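Local atomic coordinates of cobalamin biosynthesis protein CobN (Mycobacterium tuberculosis, PDB entry 7C6O), a protein that serves as the large, catalytic subunit of cobaltochelatase, the ATP-dependent enzyme that inserts cobalt into the corrin ring during cobalamin biosynthesis. Residues L921-P926 with V959-D964; R931-V936 with L965-E970; V1118-V1123 with A1161-E1166; Q1167-Y1172 with E1195-A1200. One frame throughout, in Å; residues are numbered along the deposited sequence.

Contact 1 of 4, residues L921-P926 with V959-D964; sequences LAPMQP and VRLVAD
L961 reaches out from helix 949-963 and sets the two branches of its side chain against the end of strand 918-923. All the touching across this contact is apolar. The main partner is P923: L961 CD1 meets P923 CD at 3.9 Å, and L961 CD2 meets P923 CG at the same distance of 3.9 Å, so both methyls rest on the ring carbons, with the leucine and the proline crossing at about a right angle. Further back along the strand, CD1 of L961 also comes within 4.2 Å of L921 CB. L921 gives only the root of its side chain to this leucine; the residue packs as well on M954, D957 and A958, earlier on the same helix. The L961 chi1 of -146° is off the staggered positions, and in this setting the two methyls lie side by side against the CG-CD bond of the proline ring.

No hydrogen bond joins the two segments; polar groups of both pair along the helix or with other parts of the chain. In the helix, A963 N donates to V959 O at 2.9 Å, while the guanidinium of R960 is paired with D956 and D957. On the strand side, A922 and M924 make backbone bonds to R908 and G906.

Strands 907-911 and 918-923 form a two-stranded antiparallel beta hairpin, and the contact is that hairpin lying on the last turns of a helix, close to the protein surface.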
loop_
_atom_site.group_PDB
_atom_site.type_symbol
_atom_site.label_atom_id
_atom_site.label_comp_id
_atom_site.label_asym_id
_atom_site.label_seq_id
_atom_site.Cartn_x
_atom_site.Cartn_y
_atom_site.Cartn_z
ATOM N N LEU A 921 -6.789 -17.373 16.603
ATOM C CA LEU A 921 -5.690 -17.071 17.506
ATOM C C LEU A 921 -5.674 -18.104 18.623
ATOM O O LEU A 921 -6.716 -18.655 18.990
ATOM C CB LEU A 921 -5.815 -15.667 18.112
ATOM C CG LEU A 921 -5.848 -14.474 17.157
ATOM C CD1 LEU A 921 -6.291 -13.224 17.903
ATOM C CD2 LEU A 921 -4.483 -14.264 16.521
ATOM N N ALA A 922 -4.488 -18.355 19.164
ATOM C CA ALA A 922 -4.331 -19.325 20.237
ATOM C C ALA A 922 -3.368 -18.786 21.286
ATOM O O ALA A 922 -2.165 -18.667 21.023
ATOM C CB ALA A 922 -3.833 -20.664 19.688
ATOM N N PRO A 923 -3.853 -18.447 22.479
ATOM C CA PRO A 923 -2.951 -17.928 23.513
ATOM C C PRO A 923 -1.992 -19.000 24.003
ATOM O O PRO A 923 -2.379 -20.146 24.239
ATOM C CB PRO A 923 -3.907 -17.483 24.626
ATOM C CG PRO A 923 -5.121 -18.329 24.430
ATOM C CD PRO A 923 -5.249 -18.511 22.942
ATOM N N MET A 924 -0.726 -18.618 24.140
ATOM C CA MET A 924 0.259 -19.488 24.762
ATOM C C MET A 924 0.163 -19.359 26.276
ATOM O O MET A 924 -0.090 -18.272 26.804
ATOM C CB MET A 924 1.671 -19.132 24.298
ATOM C CG MET A 924 1.790 -18.825 22.821
ATOM S SD MET A 924 3.454 -18.278 22.395
ATOM C CE MET A 924 3.111 -17.235 20.985
ATOM N N GLN A 925 0.365 -20.471 26.971
ATOM C CA GLN A 925 0.256 -20.416 28.419
ATOM C C GLN A 925 1.519 -19.814 29.032
ATOM O O GLN A 925 2.595 -19.865 28.429
ATOM C CB GLN A 925 0.004 -21.810 28.984
ATOM C CG GLN A 925 -1.334 -22.398 28.558
ATOM C CD GLN A 925 -2.504 -21.479 28.875
ATOM O OE1 GLN A 925 -2.614 -20.950 29.982
ATOM N NE2 GLN A 925 -3.383 -21.282 27.896
ATOM N N PRO A 926 1.403 -19.215 30.225
ATOM C CA PRO A 926 2.577 -18.573 30.847
ATOM C C PRO A 926 3.785 -19.484 30.984
ATOM O O PRO A 926 4.922 -19.019 30.835
ATOM C CB PRO A 926 2.040 -18.140 32.218
ATOM C CG PRO A 926 0.587 -17.932 31.997
ATOM C CD PRO A 926 0.170 -18.975 30.995
ATOM N N VAL A 959 -5.613 -8.638 22.182
ATOM C CA VAL A 959 -5.523 -7.872 23.423
ATOM C C VAL A 959 -6.648 -8.262 24.374
ATOM O O VAL A 959 -6.419 -8.543 25.556
ATOM C CB VAL A 959 -5.544 -6.361 23.126
ATOM C CG1 VAL A 959 -5.653 -5.574 24.426
ATOM C CG2 VAL A 959 -4.308 -5.955 22.347
ATOM N N ARG A 960 -7.885 -8.270 23.870
ATOM C CA ARG A 960 -9.017 -8.641 24.712
ATOM C C ARG A 960 -8.931 -10.096 25.153
ATOM O O ARG A 960 -9.341 -10.429 26.271
ATOM C CB ARG A 960 -10.327 -8.372 23.970
ATOM C CG ARG A 960 -10.671 -6.894 23.872
ATOM C CD ARG A 960 -11.980 -6.658 23.132
ATOM N NE ARG A 960 -11.817 -6.790 21.689
ATOM C CZ ARG A 960 -12.224 -7.837 20.980
ATOM N NH1 ARG A 960 -12.833 -8.852 21.579
ATOM N NH2 ARG A 960 -12.028 -7.863 19.671
ATOM N N LEU A 961 -8.395 -10.967 24.296
ATOM C CA LEU A 961 -8.187 -12.364 24.662
ATOM C C LEU A 961 -7.341 -12.477 25.925
ATOM O O LEU A 961 -7.760 -13.081 26.920
ATOM C CB LEU A 961 -7.523 -13.107 23.500
ATOM C CG LEU A 961 -7.850 -14.576 23.216
ATOM C CD1 LEU A 961 -6.936 -15.106 22.120
ATOM C CD2 LEU A 961 -7.750 -15.447 24.461
ATOM N N VAL A 962 -6.140 -11.892 25.906
ATOM C CA VAL A 962 -5.227 -12.040 27.034
ATOM C C VAL A 962 -5.603 -11.154 28.213
ATOM O O VAL A 962 -5.238 -11.471 29.351
ATOM C CB VAL A 962 -3.775 -11.753 26.615
ATOM C CG1 VAL A 962 -3.329 -12.753 25.573
ATOM C CG2 VAL A 962 -3.629 -10.329 26.094
ATOM N N ALA A 963 -6.314 -10.047 27.981
ATOM C CA ALA A 963 -6.762 -9.228 29.103
ATOM C C ALA A 963 -7.751 -9.987 29.978
ATOM O O ALA A 963 -7.849 -9.721 31.181
ATOM C CB ALA A 963 -7.389 -7.930 28.596
ATOM N N ASP A 964 -8.469 -10.947 29.399
ATOM C CA ASP A 964 -9.515 -11.664 30.111
ATOM C C ASP A 964 -9.025 -12.943 30.778
ATOM O O ASP A 964 -9.765 -13.525 31.578
ATOM C CB ASP A 964 -10.663 -11.996 29.153
ATOM C CG ASP A 964 -12.018 -11.886 29.815
ATOM O OD1 ASP A 964 -12.350 -10.784 30.301
ATOM O OD2 ASP A 964 -12.752 -12.896 29.846
#

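Contact 2 of 4, residues R931-V936 with L965-E970; sequences RPRIDV and LDEAAE
R933 and E967 form a side-on, two-pronged salt bridge that is almost perfectly flat: the guanidinium and carboxylate planes are only 6° apart. R933 NE donates to E967 OE1 at 2.9 Å, and R933 NH2 donates to E967 OE2, also at 2.9 Å. Both oxygens use their syn lone pairs and both bonds are nearly straight, 162° and 165° at the hydrogen. The arginine chain runs extended from CG to NE and meets the glutamate at about a right angle. L965 lies over one face of the guanidinium, its CD1 3.5 Å from R933 NH2.

Second partners fix the rotation of both groups: R933 NH2 also donates to M924 O and NH1 to L905 O, while E967 OE1 accepts from N972 ND2. This would tend to favour the charged forms. A smaller contact brings P932 CG to 3.2 Å from E970 O, ring carbon against backbone carbonyl.

Segment 965-970 belongs to the link between helices 949-963 and 973-985. Segment 931-936 leads into strand 935-940, which runs between strands 880-885 and 995-997 of a mixed sheet; P932 and I934 pack on Y973 at the start of helix 973-985.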
loop_
_atom_site.group_PDB
_atom_site.type_symbol
_atom_site.label_atom_id
_atom_site.label_comp_id
_atom_site.label_asym_id
_atom_site.label_seq_id
_atom_site.Cartn_x
_atom_site.Cartn_y
_atom_site.Cartn_z
ATOM N N ARG A 931 7.788 -15.912 30.403
ATOM C CA ARG A 931 7.933 -14.499 30.715
ATOM C C ARG A 931 6.541 -13.888 30.774
ATOM O O ARG A 931 5.576 -14.501 30.304
ATOM C CB ARG A 931 8.793 -13.788 29.661
ATOM C CG ARG A 931 8.239 -13.907 28.260
ATOM C CD ARG A 931 8.434 -12.622 27.494
ATOM N NE ARG A 931 8.077 -12.772 26.088
ATOM C CZ ARG A 931 6.905 -12.421 25.567
ATOM N NH1 ARG A 931 5.963 -11.889 26.333
ATOM N NH2 ARG A 931 6.681 -12.598 24.273
ATOM N N PRO A 932 6.400 -12.695 31.352
ATOM C CA PRO A 932 5.074 -12.070 31.401
ATOM C C PRO A 932 4.585 -11.692 30.014
ATOM O O PRO A 932 5.369 -11.415 29.103
ATOM C CB PRO A 932 5.294 -10.820 32.262
ATOM C CG PRO A 932 6.562 -11.065 32.997
ATOM C CD PRO A 932 7.400 -11.909 32.096
ATOM N N ARG A 933 3.263 -11.693 29.860
ATOM C CA ARG A 933 2.659 -11.044 28.707
ATOM C C ARG A 933 2.943 -9.550 28.779
ATOM O O ARG A 933 2.626 -8.898 29.780
ATOM C CB ARG A 933 1.153 -11.304 28.671
ATOM C CG ARG A 933 0.769 -12.773 28.686
ATOM C CD ARG A 933 -0.708 -12.969 28.383
ATOM N NE ARG A 933 -1.144 -14.327 28.690
ATOM C CZ ARG A 933 -0.982 -15.369 27.881
ATOM N NH1 ARG A 933 -0.394 -15.212 26.702
ATOM N NH2 ARG A 933 -1.405 -16.570 28.252
ATOM N N ILE A 934 3.564 -9.016 27.736
ATOM C CA ILE A 934 3.936 -7.608 27.691
ATOM C C ILE A 934 2.797 -6.828 27.049
ATOM O O ILE A 934 2.274 -7.225 26.002
ATOM C CB ILE A 934 5.250 -7.410 26.914
ATOM C CG1 ILE A 934 6.342 -8.348 27.445
ATOM C CG2 ILE A 934 5.699 -5.959 26.985
ATOM C CD1 ILE A 934 6.761 -8.079 28.881
ATOM N N ASP A 935 2.407 -5.722 27.677
ATOM C CA ASP A 935 1.381 -4.863 27.103
ATOM C C ASP A 935 1.912 -4.189 25.842
ATOM O O ASP A 935 3.107 -3.910 25.716
ATOM C CB ASP A 935 0.934 -3.812 28.122
ATOM C CG ASP A 935 -0.505 -3.362 27.914
ATOM O OD1 ASP A 935 -1.137 -3.777 26.921
ATOM O OD2 ASP A 935 -1.009 -2.591 28.757
ATOM N N VAL A 936 1.016 -3.947 24.890
ATOM C CA VAL A 936 1.388 -3.322 23.625
ATOM C C VAL A 936 0.372 -2.241 23.286
ATOM O O VAL A 936 -0.838 -2.494 23.294
ATOM C CB VAL A 936 1.478 -4.341 22.470
ATOM C CG1 VAL A 936 1.890 -3.636 21.181
ATOM C CG2 VAL A 936 2.456 -5.455 22.799
ATOM N N LEU A 965 -7.810 -13.395 30.475
ATOM C CA LEU A 965 -7.282 -14.601 31.097
ATOM C C LEU A 965 -7.003 -14.351 32.574
ATOM O O LEU A 965 -6.364 -13.360 32.936
ATOM C CB LEU A 965 -6.005 -15.050 30.387
ATOM C CG LEU A 965 -6.132 -15.440 28.913
ATOM C CD1 LEU A 965 -4.763 -15.731 28.311
ATOM C CD2 LEU A 965 -7.057 -16.634 28.747
ATOM N N ASP A 966 -7.484 -15.251 33.430
ATOM C CA ASP A 966 -7.298 -15.110 34.874
ATOM C C ASP A 966 -5.854 -15.466 35.205
ATOM O O ASP A 966 -5.517 -16.620 35.481
ATOM C CB ASP A 966 -8.283 -15.986 35.637
ATOM C CG ASP A 966 -8.489 -15.524 37.069
ATOM O OD1 ASP A 966 -7.647 -14.753 37.577
ATOM O OD2 ASP A 966 -9.495 -15.931 37.687
ATOM N N GLU A 967 -4.987 -14.457 35.171
ATOM C CA GLU A 967 -3.566 -14.629 35.432
ATOM C C GLU A 967 -3.088 -13.544 36.387
ATOM O O GLU A 967 -3.685 -12.469 36.493
ATOM C CB GLU A 967 -2.748 -14.590 34.131
ATOM C CG GLU A 967 -3.052 -15.744 33.180
ATOM C CD GLU A 967 -2.492 -15.525 31.785
ATOM O OE1 GLU A 967 -2.075 -14.386 31.477
ATOM O OE2 GLU A 967 -2.474 -16.494 30.995
ATOM N N ALA A 968 -1.998 -13.843 37.089
ATOM C CA ALA A 968 -1.434 -12.899 38.039
ATOM C C ALA A 968 -0.832 -11.699 37.313
ATOM O O ALA A 968 -0.457 -11.769 36.139
ATOM C CB ALA A 968 -0.373 -13.577 38.905
ATOM N N ALA A 969 -0.745 -10.581 38.040
ATOM C CA ALA A 969 -0.203 -9.358 37.457
ATOM C C ALA A 969 1.237 -9.554 36.999
ATOM O O ALA A 969 1.639 -9.033 35.951
ATOM C CB ALA A 969 -0.298 -8.211 38.461
ATOM N N GLU A 970 2.028 -10.309 37.767
ATOM C CA GLU A 970 3.413 -10.558 37.387
ATOM C C GLU A 970 3.531 -11.407 36.128
ATOM O O GLU A 970 4.613 -11.461 35.536
ATOM C CB GLU A 970 4.169 -11.233 38.534
ATOM C CG GLU A 970 4.635 -10.277 39.616
ATOM C CD GLU A 970 5.857 -10.789 40.355
ATOM O OE1 GLU A 970 6.199 -11.978 40.188
ATOM O OE2 GLU A 970 6.481 -9.999 41.096
#

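Contact 3 of 4, residues V1118-V1123 with A1161-E1166; sequences VFRARV and ADWMYE
F1119 pushes its ring toward M1164, and the methionine spreads its side chain over one face of it. F1119 CG lies anti to the backbone N (chi1 -168°), which carries the ring across to the other helix. With chi3 at 67°, the M1164 chain bends at its end and brings CE to 3.8 Å from F1119 CG. At the other end of the ring, M1164 CB makes a CH-pi contact 4.1 Å from the ring centroid. M1164 SD, next to CE in the chain, stands above the same face at a greater distance, a Met-aromatic contact. The ring also comes close to the backbone, with F1119 CZ 3.3 Å from M1164 O.

W1163 has a chi1 of 74°, which sets CG between the backbone N and the carbonyl carbon. Its indole carries M1164 CG over the centre of one face and reaches across to two residues: W1163 CZ3 lies 4.0 Å from F1119 CE2, and W1163 CH2 lies 3.2 Å from R1120 NH2, over a face of the guanidinium. R1120 arrives as an extended chain, and D666 pairs with its NE.

The short segments 1118-1123 and 1162-1166 run nearly parallel, their axes 12.2 Å apart. H665 of helix 663-666 touches M1164, whereas Y1165 points away from 1118-1123 and packs on helix 1187-1203.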
loop_
_atom_site.group_PDB
_atom_site.type_symbol
_atom_site.label_atom_id
_atom_site.label_comp_id
_atom_site.label_asym_id
_atom_site.label_seq_id
_atom_site.Cartn_x
_atom_site.Cartn_y
_atom_site.Cartn_z
ATOM N N VAL A 1118 23.447 5.529 10.782
ATOM C CA VAL A 1118 23.018 6.145 9.528
ATOM C C VAL A 1118 23.865 7.374 9.227
ATOM O O VAL A 1118 24.231 7.628 8.071
ATOM C CB VAL A 1118 21.516 6.483 9.594
ATOM C CG1 VAL A 1118 21.110 7.389 8.445
ATOM C CG2 VAL A 1118 20.690 5.205 9.584
ATOM N N PHE A 1119 24.211 8.142 10.266
ATOM C CA PHE A 1119 24.999 9.355 10.072
ATOM C C PHE A 1119 26.356 9.037 9.455
ATOM O O PHE A 1119 26.767 9.661 8.471
ATOM C CB PHE A 1119 25.168 10.085 11.407
ATOM C CG PHE A 1119 25.725 11.480 11.277
ATOM C CD1 PHE A 1119 24.895 12.546 10.968
ATOM C CD2 PHE A 1119 27.075 11.725 11.470
ATOM C CE1 PHE A 1119 25.401 13.828 10.852
ATOM C CE2 PHE A 1119 27.587 13.005 11.359
ATOM C CZ PHE A 1119 26.750 14.057 11.049
ATOM N N ARG A 1120 27.061 8.049 10.009
ATOM C CA ARG A 1120 28.399 7.749 9.512
ATOM C C ARG A 1120 28.366 6.905 8.243
ATOM O O ARG A 1120 29.164 7.135 7.329
ATOM C CB ARG A 1120 29.218 7.047 10.593
ATOM C CG ARG A 1120 29.524 7.912 11.800
ATOM C CD ARG A 1120 30.713 7.344 12.536
ATOM N NE ARG A 1120 30.921 7.938 13.852
ATOM C CZ ARG A 1120 31.766 8.931 14.102
ATOM N NH1 ARG A 1120 32.484 9.463 13.121
ATOM N NH2 ARG A 1120 31.892 9.390 15.340
ATOM N N ALA A 1121 27.462 5.922 8.161
ATOM C CA ALA A 1121 27.452 5.041 6.999
ATOM C C ALA A 1121 26.861 5.697 5.758
ATOM O O ALA A 1121 27.152 5.250 4.642
ATOM C CB ALA A 1121 26.684 3.750 7.309
ATOM N N ARG A 1122 26.050 6.744 5.914
ATOM C CA ARG A 1122 25.367 7.311 4.759
ATOM C C ARG A 1122 25.432 8.835 4.735
ATOM O O ARG A 1122 25.892 9.416 3.747
ATOM C CB ARG A 1122 23.908 6.839 4.731
ATOM C CG ARG A 1122 23.240 6.916 3.360
ATOM C CD ARG A 1122 22.507 8.231 3.163
ATOM N NE ARG A 1122 21.385 8.377 4.087
ATOM C CZ ARG A 1122 20.715 9.509 4.274
ATOM N NH1 ARG A 1122 21.058 10.603 3.602
ATOM N NH2 ARG A 1122 19.706 9.551 5.138
ATOM N N VAL A 1123 24.989 9.482 5.819
ATOM C CA VAL A 1123 24.733 10.923 5.796
ATOM C C VAL A 1123 25.989 11.698 5.405
ATOM O O VAL A 1123 25.955 12.551 4.510
ATOM C CB VAL A 1123 24.181 11.395 7.152
ATOM C CG1 VAL A 1123 24.059 12.910 7.180
ATOM C CG2 VAL A 1123 22.826 10.749 7.427
ATOM N N ALA A 1161 23.708 14.959 18.342
ATOM C CA ALA A 1161 24.688 15.584 19.215
ATOM C C ALA A 1161 25.276 16.796 18.507
ATOM O O ALA A 1161 25.200 16.921 17.282
ATOM C CB ALA A 1161 25.800 14.601 19.604
ATOM N N ASP A 1162 25.862 17.702 19.295
ATOM C CA ASP A 1162 26.412 18.927 18.720
ATOM C C ASP A 1162 27.485 18.624 17.681
ATOM O O ASP A 1162 27.566 19.303 16.652
ATOM C CB ASP A 1162 26.973 19.828 19.821
ATOM C CG ASP A 1162 25.899 20.651 20.506
ATOM O OD1 ASP A 1162 24.701 20.417 20.240
ATOM O OD2 ASP A 1162 26.256 21.541 21.308
ATOM N N TRP A 1163 28.311 17.598 17.922
ATOM C CA TRP A 1163 29.362 17.272 16.962
ATOM C C TRP A 1163 28.780 16.817 15.629
ATOM O O TRP A 1163 29.419 16.979 14.583
ATOM C CB TRP A 1163 30.308 16.207 17.537
ATOM C CG TRP A 1163 29.760 14.802 17.585
ATOM C CD1 TRP A 1163 29.160 14.190 18.648
ATOM C CD2 TRP A 1163 29.795 13.829 16.531
ATOM N NE1 TRP A 1163 28.807 12.900 18.317
ATOM C CE2 TRP A 1163 29.187 12.655 17.023
ATOM C CE3 TRP A 1163 30.273 13.839 15.216
ATOM C CZ2 TRP A 1163 29.046 11.507 16.249
ATOM C CZ3 TRP A 1163 30.132 12.701 14.448
ATOM C CH2 TRP A 1163 29.518 11.551 14.966
ATOM N N MET A 1164 27.566 16.266 15.638
ATOM C CA MET A 1164 26.936 15.866 14.385
ATOM C C MET A 1164 26.405 17.072 13.618
ATOM O O MET A 1164 26.504 17.115 12.387
ATOM C CB MET A 1164 25.827 14.855 14.666
ATOM C CG MET A 1164 26.346 13.635 15.406
ATOM S SD MET A 1164 25.077 12.614 16.162
ATOM C CE MET A 1164 24.248 11.974 14.709
ATOM N N TYR A 1165 25.849 18.063 14.324
ATOM C CA TYR A 1165 25.461 19.308 13.666
ATOM C C TYR A 1165 26.669 20.014 13.065
ATOM O O TYR A 1165 26.583 20.586 11.972
ATOM C CB TYR A 1165 24.752 20.234 14.653
ATOM C CG TYR A 1165 23.273 19.968 14.834
ATOM C CD1 TYR A 1165 22.371 20.219 13.808
ATOM C CD2 TYR A 1165 22.778 19.496 16.042
ATOM C CE1 TYR A 1165 21.016 19.986 13.976
ATOM C CE2 TYR A 1165 21.424 19.261 16.221
ATOM C CZ TYR A 1165 20.549 19.508 15.186
ATOM O OH TYR A 1165 19.201 19.277 15.364
ATOM N N GLU A 1166 27.801 19.998 13.772
ATOM C CA GLU A 1166 29.017 20.605 13.240
ATOM C C GLU A 1166 29.437 19.932 11.941
ATOM O O GLU A 1166 29.740 20.605 10.950
ATOM C CB GLU A 1166 30.144 20.525 14.270
ATOM C CG GLU A 1166 29.915 21.365 15.514
ATOM C CD GLU A 1166 31.038 21.223 16.531
ATOM O OE1 GLU A 1166 31.879 20.309 16.383
ATOM O OE2 GLU A 1166 31.075 22.026 17.485
#

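Contact 4 of 4, residues Q1167-Y1172 with E1195-A1200; sequences QLTQRY and ERLLEA
L1197 CG and T1169 OG1 each lie anti to the carbonyl carbon of their own residue, chi1 -65° and -61°, and these settings bring the leucine methyls up to the threonine hydroxyl. The contact is helix-helix packing in the all-helical region near the C-terminus of the chain, between helices 1162-1174 and 1187-1203, which are joined through helix 1176-1185.

L1197 does the work for its helix. Its CD1 lies 3.6 Å from T1169 OG1, and its CD2 lies 3.8 Å from the same oxygen, so both methyls of the leucine face the hydroxyl oxygen while the two side chains slide past each other in opposite directions. The hydroxyl is buried, but it is hydrogen-bonded to Y1165 O, one turn back on its own helix, and so can face hydrocarbon. L1197 CD2 also meets L1168 CD2 at 4.0 Å, an approach that is less certain because L1168 has two conformers. Y1165 and V1173 extend the surface on which L1197 rests, and W1206 and L1217 pack on T1169.

Next to L1197 on helix 1187-1203, R1196 has its NE paired with D1148, beyond the contact. Within the segment, R1196 NH1 forms a salt bridge with E1199 OE2 at 3.0 Å, approaching on the syn side and 17° out of the carboxylate plane.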
loop_
_atom_site.group_PDB
_atom_site.type_symbol
_atom_site.label_atom_id
_atom_site.label_comp_id
_atom_site.label_asym_id
_atom_site.label_seq_id
_atom_site.Cartn_x
_atom_site.Cartn_y
_atom_site.Cartn_z
ATOM N N GLN A 1167 29.456 18.596 11.926
ATOM C CA GLN A 1167 29.876 17.883 10.725
ATOM C C GLN A 1167 28.858 18.042 9.605
ATOM O O GLN A 1167 29.232 18.177 8.434
ATOM C CB GLN A 1167 30.107 16.408 11.045
ATOM C CG GLN A 1167 31.277 16.176 11.982
ATOM C CD GLN A 1167 32.569 16.769 11.448
ATOM O OE1 GLN A 1167 32.926 16.558 10.287
ATOM N NE2 GLN A 1167 33.274 17.521 12.291
ATOM N N LEU A 1168 27.567 18.020 9.944
ATOM C CA LEU A 1168 26.533 18.243 8.939
ATOM C C LEU A 1168 26.687 19.618 8.297
ATOM O O LEU A 1168 26.621 19.754 7.069
ATOM C CB LEU A 1168 25.151 18.090 9.576
ATOM C CG LEU A 1168 23.945 17.998 8.644
ATOM C CD1 LEU A 1168 24.079 16.796 7.719
ATOM C CD2 LEU A 1168 22.664 17.913 9.457
ATOM N N THR A 1169 26.898 20.650 9.117
ATOM C CA THR A 1169 27.041 22.006 8.596
ATOM C C THR A 1169 28.252 22.119 7.677
ATOM O O THR A 1169 28.168 22.692 6.585
ATOM C CB THR A 1169 27.145 22.998 9.758
ATOM O OG1 THR A 1169 25.948 22.943 10.543
ATOM C CG2 THR A 1169 27.346 24.418 9.245
ATOM N N GLN A 1170 29.390 21.566 8.103
ATOM C CA GLN A 1170 30.613 21.705 7.323
ATOM C C GLN A 1170 30.538 20.909 6.023
ATOM O O GLN A 1170 30.891 21.418 4.953
ATOM C CB GLN A 1170 31.818 21.267 8.160
ATOM C CG GLN A 1170 33.143 21.363 7.430
ATOM C CD GLN A 1170 33.438 22.767 6.942
ATOM O OE1 GLN A 1170 33.149 23.750 7.627
ATOM N NE2 GLN A 1170 34.010 22.868 5.748
ATOM N N ARG A 1171 30.076 19.657 6.095
ATOM C CA ARG A 1171 30.102 18.800 4.912
ATOM C C ARG A 1171 29.062 19.226 3.883
ATOM O O ARG A 1171 29.328 19.195 2.676
ATOM C CB ARG A 1171 29.884 17.337 5.306
ATOM C CG ARG A 1171 30.957 16.759 6.217
ATOM C CD ARG A 1171 32.330 16.869 5.586
ATOM N NE ARG A 1171 32.500 15.958 4.459
ATOM C CZ ARG A 1171 33.448 16.086 3.537
ATOM N NH1 ARG A 1171 34.305 17.097 3.600
ATOM N NH2 ARG A 1171 33.535 15.209 2.546
ATOM N N TYR A 1172 27.870 19.618 4.333
ATOM C CA TYR A 1172 26.769 19.885 3.414
ATOM C C TYR A 1172 26.754 21.322 2.907
ATOM O O TYR A 1172 26.488 21.555 1.721
ATOM C CB TYR A 1172 25.424 19.586 4.087
ATOM C CG TYR A 1172 25.008 18.130 4.099
ATOM C CD1 TYR A 1172 25.949 17.109 4.081
ATOM C CD2 TYR A 1172 23.665 17.781 4.118
ATOM C CE1 TYR A 1172 25.559 15.779 4.088
ATOM C CE2 TYR A 1172 23.266 16.455 4.126
ATOM C CZ TYR A 1172 24.215 15.460 4.111
ATOM O OH TYR A 1172 23.809 14.146 4.123
ATOM N N GLU A 1195 18.865 27.503 6.699
ATOM C CA GLU A 1195 17.788 27.955 7.572
ATOM C C GLU A 1195 17.483 26.923 8.653
ATOM O O GLU A 1195 17.300 27.276 9.825
ATOM C CB GLU A 1195 16.541 28.249 6.742
ATOM C CG GLU A 1195 15.696 29.389 7.270
ATOM C CD GLU A 1195 14.513 29.689 6.373
ATOM O OE1 GLU A 1195 13.716 28.764 6.113
ATOM O OE2 GLU A 1195 14.392 30.844 5.916
ATOM N N ARG A 1196 17.431 25.641 8.281
ATOM C CA ARG A 1196 17.087 24.612 9.257
ATOM C C ARG A 1196 18.177 24.455 10.312
ATOM O O ARG A 1196 17.877 24.266 11.496
ATOM C CB ARG A 1196 16.823 23.278 8.557
ATOM C CG ARG A 1196 16.216 22.225 9.474
ATOM C CD ARG A 1196 14.771 22.559 9.809
ATOM N NE ARG A 1196 13.879 22.240 8.697
ATOM C CZ ARG A 1196 12.586 22.543 8.663
ATOM N NH1 ARG A 1196 12.025 23.187 9.680
ATOM N NH2 ARG A 1196 11.855 22.204 7.613
ATOM N N LEU A 1197 19.446 24.526 9.904
ATOM C CA LEU A 1197 20.530 24.413 10.875
ATOM C C LEU A 1197 20.546 25.610 11.817
ATOM O O LEU A 1197 20.790 25.459 13.021
ATOM C CB LEU A 1197 21.868 24.261 10.150
ATOM C CG LEU A 1197 22.011 22.965 9.344
ATOM C CD1 LEU A 1197 23.103 23.082 8.291
ATOM C CD2 LEU A 1197 22.287 21.787 10.273
ATOM N N LEU A 1198 20.265 26.806 11.294
ATOM C CA LEU A 1198 20.112 27.964 12.164
ATOM C C LEU A 1198 18.899 27.825 13.076
ATOM O O LEU A 1198 18.923 28.320 14.208
ATOM C CB LEU A 1198 20.017 29.239 11.325
ATOM C CG LEU A 1198 21.344 29.710 10.733
ATOM C CD1 LEU A 1198 21.106 30.704 9.612
ATOM C CD2 LEU A 1198 22.213 30.328 11.819
ATOM N N GLU A 1199 17.838 27.153 12.613
ATOM C CA GLU A 1199 16.698 26.905 13.493
ATOM C C GLU A 1199 17.071 25.953 14.625
ATOM O O GLU A 1199 16.635 26.141 15.768
ATOM C CB GLU A 1199 15.510 26.349 12.702
ATOM C CG GLU A 1199 14.310 26.007 13.590
ATOM C CD GLU A 1199 13.160 25.358 12.836
ATOM O OE1 GLU A 1199 12.131 25.065 13.481
ATOM O OE2 GLU A 1199 13.283 25.138 11.612
ATOM N N ALA A 1200 17.875 24.928 14.330
ATOM C CA ALA A 1200 18.316 24.020 15.385
ATOM C C ALA A 1200 19.127 24.763 16.440
ATOM O O ALA A 1200 18.992 24.496 17.640
ATOM C CB ALA A 1200 19.130 22.872 14.789
#

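The four contacts fall into two pairs. Contacts 1 and 2 have centres 9 Å apart and interleave along the chain; R933 of contact 2 joins them through the 2.6 Å hydrogen bond from its NH2 to M924 O of contact 1, while its CD packs on V962 CB. Contacts 3 and 4, centres 11 Å apart, share helix 1162-1174. V1123 O and Y1172 OH, 2.7 Å apart, probably bond between them, and the Y1165 ring reaches L1197 and A1200. The pairs do not touch: contacts 2 and 3 are about 24 Å apart at their nearest atoms. The bound sodium, at D125 and S127, belongs to a different part of the chain.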